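Local atomic coordinates of monosaccharide-transporting ATPase (Actinobacillus succinogenes, PDB entry 5DTE), a protein that binds D-allose and probably serves as the periplasmic solute-binding component of a sugar ABC transporter. Residues Asn138-Glu151 with Gln173-Tyr185. Numbering follows the deposited sequence.
Sequences NFNGGYLEAKNLAE and QRKGGALKAFAEY. With ALL (beta-D-allopyranose), chain E.
Asn138, at the start of its helix, meets Arg174, a turn into helix 169-182, on the side toward the sugar; the two helices run side by side at 41°. Arg174 NH2 donates to Asn138 OD1 over 3.1 Å; the donor stands well above the amide's carbonyl plane, while OD1 lies close to the guanidinium plane. The arginine chain, extended from CG to NE, carries its tip on to beta-D-allopyranose, where NH1 bonds O3 at 2.9 Å; Asn138 thus lies in the second shell, consistent with it positioning Arg174, which itself binds the sugar. Phe139, its CG anti to the backbone N (chi1 178°), sits as a knob among Gln173, Gly176, Gly177 and Lys180, with Gly177 CA over one ring face in a CH-pi contact, 3.9 Å from the centroid. Gly142 and Gly177 bring the backbones together, the axes closing to 6.6 Å, and CA-H...O contacts cross there, as from Tyr143 CA to Gly177 O. The Tyr143 ring runs past Lys180 CD and Ala181 CB to place OH 3.0 Å from Glu184 OE2, a hydrogen bond on the syn side of the carboxylate. Ala146 CB packs against Ala178, Ala181 and the Phe182 ring. Lys147 NZ forms a salt bridge with Glu184 OE1 and a weak hydrogen bond to Tyr185 OH; a very short approach of that hydroxyl to Glu151 OE1 is doubtful in detail. Ala150 CB lies over one face of Tyr185, 3.8 Å from its ring centroid. Strand 157-163 links the two helices, which pack on the parallel sheet of one lobe of a two-lobed periplasmic sugar-binding fold, with Arg174 reaching into the interlobe cleft.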
# COMPACT_ATOMS: atom_id res chain seq x y z
N ASN A 138 1.56 7.32 -3.72
CA ASN A 138 2.60 6.35 -3.39
C ASN A 138 3.94 6.80 -3.96
O ASN A 138 4.99 6.44 -3.45
CB ASN A 138 2.23 4.95 -3.89
CG ASN A 138 1.03 4.36 -3.14
OD1 ASN A 138 0.99 4.35 -1.92
ND2 ASN A 138 0.06 3.87 -3.89
N PHE A 139 3.89 7.62 -5.01
CA PHE A 139 5.11 8.19 -5.58
C PHE A 139 5.77 9.09 -4.56
O PHE A 139 6.96 8.93 -4.25
CB PHE A 139 4.81 8.98 -6.85
CG PHE A 139 6.01 9.65 -7.46
CD1 PHE A 139 6.78 8.98 -8.41
CD2 PHE A 139 6.34 10.96 -7.12
CE1 PHE A 139 7.87 9.60 -8.99
CE2 PHE A 139 7.43 11.60 -7.71
CZ PHE A 139 8.21 10.92 -8.64
N ASN A 140 4.97 10.03 -4.07
CA ASN A 140 5.38 10.94 -3.02
C ASN A 140 5.81 10.22 -1.73
O ASN A 140 6.84 10.56 -1.12
CB ASN A 140 4.23 11.90 -2.73
CG ASN A 140 4.72 13.24 -2.27
OD1 ASN A 140 4.39 13.68 -1.16
ND2 ASN A 140 5.52 13.91 -3.11
N GLY A 141 5.03 9.21 -1.34
CA GLY A 141 5.33 8.40 -0.18
C GLY A 141 6.72 7.80 -0.25
O GLY A 141 7.48 7.89 0.73
N GLY A 142 7.06 7.21 -1.39
CA GLY A 142 8.39 6.66 -1.64
C GLY A 142 9.48 7.73 -1.72
O GLY A 142 10.58 7.57 -1.16
N TYR A 143 9.19 8.82 -2.42
CA TYR A 143 10.10 9.95 -2.43
C TYR A 143 10.41 10.38 -1.01
O TYR A 143 11.56 10.46 -0.61
CB TYR A 143 9.52 11.12 -3.21
CG TYR A 143 10.38 12.38 -3.18
CD1 TYR A 143 11.46 12.54 -4.05
CD2 TYR A 143 10.10 13.42 -2.28
CE1 TYR A 143 12.23 13.68 -4.02
CE2 TYR A 143 10.88 14.56 -2.25
CZ TYR A 143 11.94 14.69 -3.12
OH TYR A 143 12.72 15.83 -3.10
N LEU A 144 9.37 10.66 -0.23
CA LEU A 144 9.58 11.03 1.16
C LEU A 144 10.36 9.96 1.93
O LEU A 144 11.19 10.28 2.76
CB LEU A 144 8.25 11.32 1.86
CG LEU A 144 7.54 12.66 1.62
CD1 LEU A 144 6.04 12.55 1.94
CD2 LEU A 144 8.17 13.76 2.45
N GLU A 145 10.10 8.68 1.64
CA GLU A 145 10.70 7.58 2.38
C GLU A 145 12.15 7.36 1.97
O GLU A 145 13.00 7.05 2.81
CB GLU A 145 9.91 6.27 2.17
CG GLU A 145 10.60 5.01 2.77
CD GLU A 145 10.05 3.68 2.24
OE1 GLU A 145 8.85 3.59 1.89
OE2 GLU A 145 10.82 2.71 2.19
N ALA A 146 12.44 7.49 0.68
CA ALA A 146 13.82 7.32 0.22
C ALA A 146 14.67 8.47 0.75
O ALA A 146 15.78 8.27 1.23
CB ALA A 146 13.88 7.26 -1.29
N LYS A 147 14.10 9.66 0.66
CA LYS A 147 14.79 10.88 1.02
C LYS A 147 15.26 10.83 2.46
O LYS A 147 16.34 11.32 2.77
CB LYS A 147 13.89 12.10 0.80
CG LYS A 147 14.66 13.40 0.63
CD LYS A 147 13.84 14.44 -0.11
CE LYS A 147 14.57 15.77 -0.16
NZ LYS A 147 16.04 15.56 -0.28
N ASN A 148 14.46 10.22 3.32
CA ASN A 148 14.76 10.14 4.74
C ASN A 148 15.94 9.20 5.01
O ASN A 148 16.81 9.49 5.83
CB ASN A 148 13.52 9.69 5.50
CG ASN A 148 13.68 9.77 7.00
OD1 ASN A 148 13.96 8.77 7.66
ND2 ASN A 148 13.49 10.97 7.55
N LEU A 149 15.96 8.08 4.30
CA LEU A 149 17.03 7.09 4.40
C LEU A 149 18.32 7.60 3.75
O LEU A 149 19.42 7.30 4.22
CB LEU A 149 16.59 5.78 3.74
CG LEU A 149 17.60 4.64 3.55
CD1 LEU A 149 17.81 3.88 4.85
CD2 LEU A 149 17.16 3.71 2.40
N ALA A 150 18.19 8.34 2.65
CA ALA A 150 19.34 8.94 1.98
C ALA A 150 20.09 9.82 2.94
O ALA A 150 21.30 9.67 3.11
CB ALA A 150 18.91 9.75 0.77
N GLU A 151 19.36 10.71 3.60
CA GLU A 151 19.88 11.53 4.68
C GLU A 151 20.45 10.70 5.84
O GLU A 151 21.53 11.01 6.35
CB GLU A 151 18.79 12.47 5.19
CG GLU A 151 18.33 13.46 4.13
CD GLU A 151 19.24 14.67 4.02
OE1 GLU A 151 19.64 15.02 2.88
OE2 GLU A 151 19.55 15.27 5.08
N GLN A 173 5.00 2.97 -8.40
CA GLN A 173 4.96 4.37 -7.94
C GLN A 173 5.97 4.64 -6.81
O GLN A 173 6.73 5.62 -6.86
CB GLN A 173 3.56 4.77 -7.46
CG GLN A 173 2.53 4.97 -8.57
CD GLN A 173 2.96 5.97 -9.63
OE1 GLN A 173 3.40 7.08 -9.32
NE2 GLN A 173 2.84 5.58 -10.89
N ARG A 174 5.99 3.78 -5.79
CA ARG A 174 6.93 3.94 -4.68
C ARG A 174 8.40 3.83 -5.14
O ARG A 174 9.28 4.55 -4.65
CB ARG A 174 6.63 2.92 -3.58
CG ARG A 174 5.29 3.18 -2.90
CD ARG A 174 4.77 2.00 -2.12
NE ARG A 174 3.35 2.14 -1.84
CZ ARG A 174 2.61 1.22 -1.22
NH1 ARG A 174 3.18 0.10 -0.80
NH2 ARG A 174 1.31 1.42 -1.01
N LYS A 175 8.64 2.93 -6.10
CA LYS A 175 9.95 2.78 -6.74
C LYS A 175 10.35 4.08 -7.44
O LYS A 175 11.41 4.66 -7.13
CB LYS A 175 9.92 1.61 -7.73
CG LYS A 175 11.22 1.34 -8.51
CD LYS A 175 10.94 0.77 -9.92
CE LYS A 175 11.78 -0.47 -10.19
NZ LYS A 175 13.22 -0.29 -9.80
N GLY A 176 9.52 4.54 -8.38
CA GLY A 176 9.77 5.78 -9.10
C GLY A 176 9.99 6.94 -8.15
O GLY A 176 10.83 7.82 -8.40
N GLY A 177 9.23 6.93 -7.05
CA GLY A 177 9.43 7.88 -5.97
C GLY A 177 10.81 7.79 -5.34
O GLY A 177 11.50 8.79 -5.18
N ALA A 178 11.22 6.57 -4.98
CA ALA A 178 12.55 6.35 -4.44
C ALA A 178 13.63 6.80 -5.43
O ALA A 178 14.51 7.60 -5.07
CB ALA A 178 12.73 4.88 -4.09
N LEU A 179 13.55 6.30 -6.66
CA LEU A 179 14.52 6.62 -7.71
C LEU A 179 14.73 8.13 -7.84
O LEU A 179 15.87 8.60 -7.90
CB LEU A 179 14.08 6.05 -9.06
CG LEU A 179 14.15 4.52 -9.28
CD1 LEU A 179 13.85 4.15 -10.73
CD2 LEU A 179 15.50 3.95 -8.85
N LYS A 180 13.64 8.89 -7.84
CA LYS A 180 13.74 10.33 -7.97
C LYS A 180 14.54 10.94 -6.83
O LYS A 180 15.29 11.89 -7.01
CB LYS A 180 12.36 10.99 -8.01
CG LYS A 180 12.46 12.49 -8.18
CD LYS A 180 11.33 13.21 -7.49
CE LYS A 180 11.51 14.72 -7.59
NZ LYS A 180 10.19 15.41 -7.79
N ALA A 181 14.39 10.36 -5.64
CA ALA A 181 15.02 10.89 -4.45
C ALA A 181 16.54 10.65 -4.38
O ALA A 181 17.29 11.54 -3.96
CB ALA A 181 14.35 10.30 -3.24
N PHE A 182 17.01 9.45 -4.76
CA PHE A 182 18.45 9.16 -4.69
C PHE A 182 19.15 9.89 -5.81
O PHE A 182 20.34 10.21 -5.72
CB PHE A 182 18.74 7.65 -4.78
CG PHE A 182 18.05 6.83 -3.73
CD1 PHE A 182 18.00 7.25 -2.42
CD2 PHE A 182 17.42 5.65 -4.07
CE1 PHE A 182 17.34 6.51 -1.47
CE2 PHE A 182 16.76 4.92 -3.13
CZ PHE A 182 16.73 5.35 -1.82
N ALA A 183 18.40 10.17 -6.87
CA ALA A 183 18.91 10.92 -8.01
C ALA A 183 19.38 12.31 -7.55
O ALA A 183 20.13 12.96 -8.25
CB ALA A 183 17.84 11.04 -9.10
N GLU A 184 18.93 12.73 -6.37
CA GLU A 184 19.33 14.01 -5.79
C GLU A 184 20.62 13.89 -4.98
O GLU A 184 21.24 14.90 -4.62
CB GLU A 184 18.21 14.57 -4.90
CG GLU A 184 16.94 14.92 -5.66
CD GLU A 184 15.88 15.56 -4.79
OE1 GLU A 184 16.18 15.84 -3.60
OE2 GLU A 184 14.74 15.77 -5.29
N TYR A 185 21.02 12.65 -4.72
CA TYR A 185 22.25 12.39 -3.98
C TYR A 185 23.26 11.66 -4.85
O TYR A 185 23.29 10.42 -4.85
CB TYR A 185 21.94 11.58 -2.72
CG TYR A 185 21.00 12.30 -1.77
CD1 TYR A 185 21.50 13.03 -0.70
CD2 TYR A 185 19.62 12.26 -1.97
CE1 TYR A 185 20.65 13.70 0.16
CE2 TYR A 185 18.77 12.93 -1.12
CZ TYR A 185 19.29 13.65 -0.05
OH TYR A 185 18.46 14.32 0.81
C1 ALL E . -0.31 -2.17 -1.48
C2 ALL E . -0.74 -1.45 -0.22
C3 ALL E . 0.03 -1.88 0.98
C4 ALL E . 0.13 -3.37 1.08
C5 ALL E . 0.75 -3.89 -0.20
C6 ALL E . 1.10 -5.35 -0.16
O1 ALL E . -1.17 -1.93 -2.52
O2 ALL E . -0.50 -0.04 -0.42
O3 ALL E . 1.38 -1.35 0.88
O4 ALL E . 0.94 -3.73 2.21
O5 ALL E . -0.21 -3.65 -1.27
O6 ALL E . -0.08 -6.11 -0.21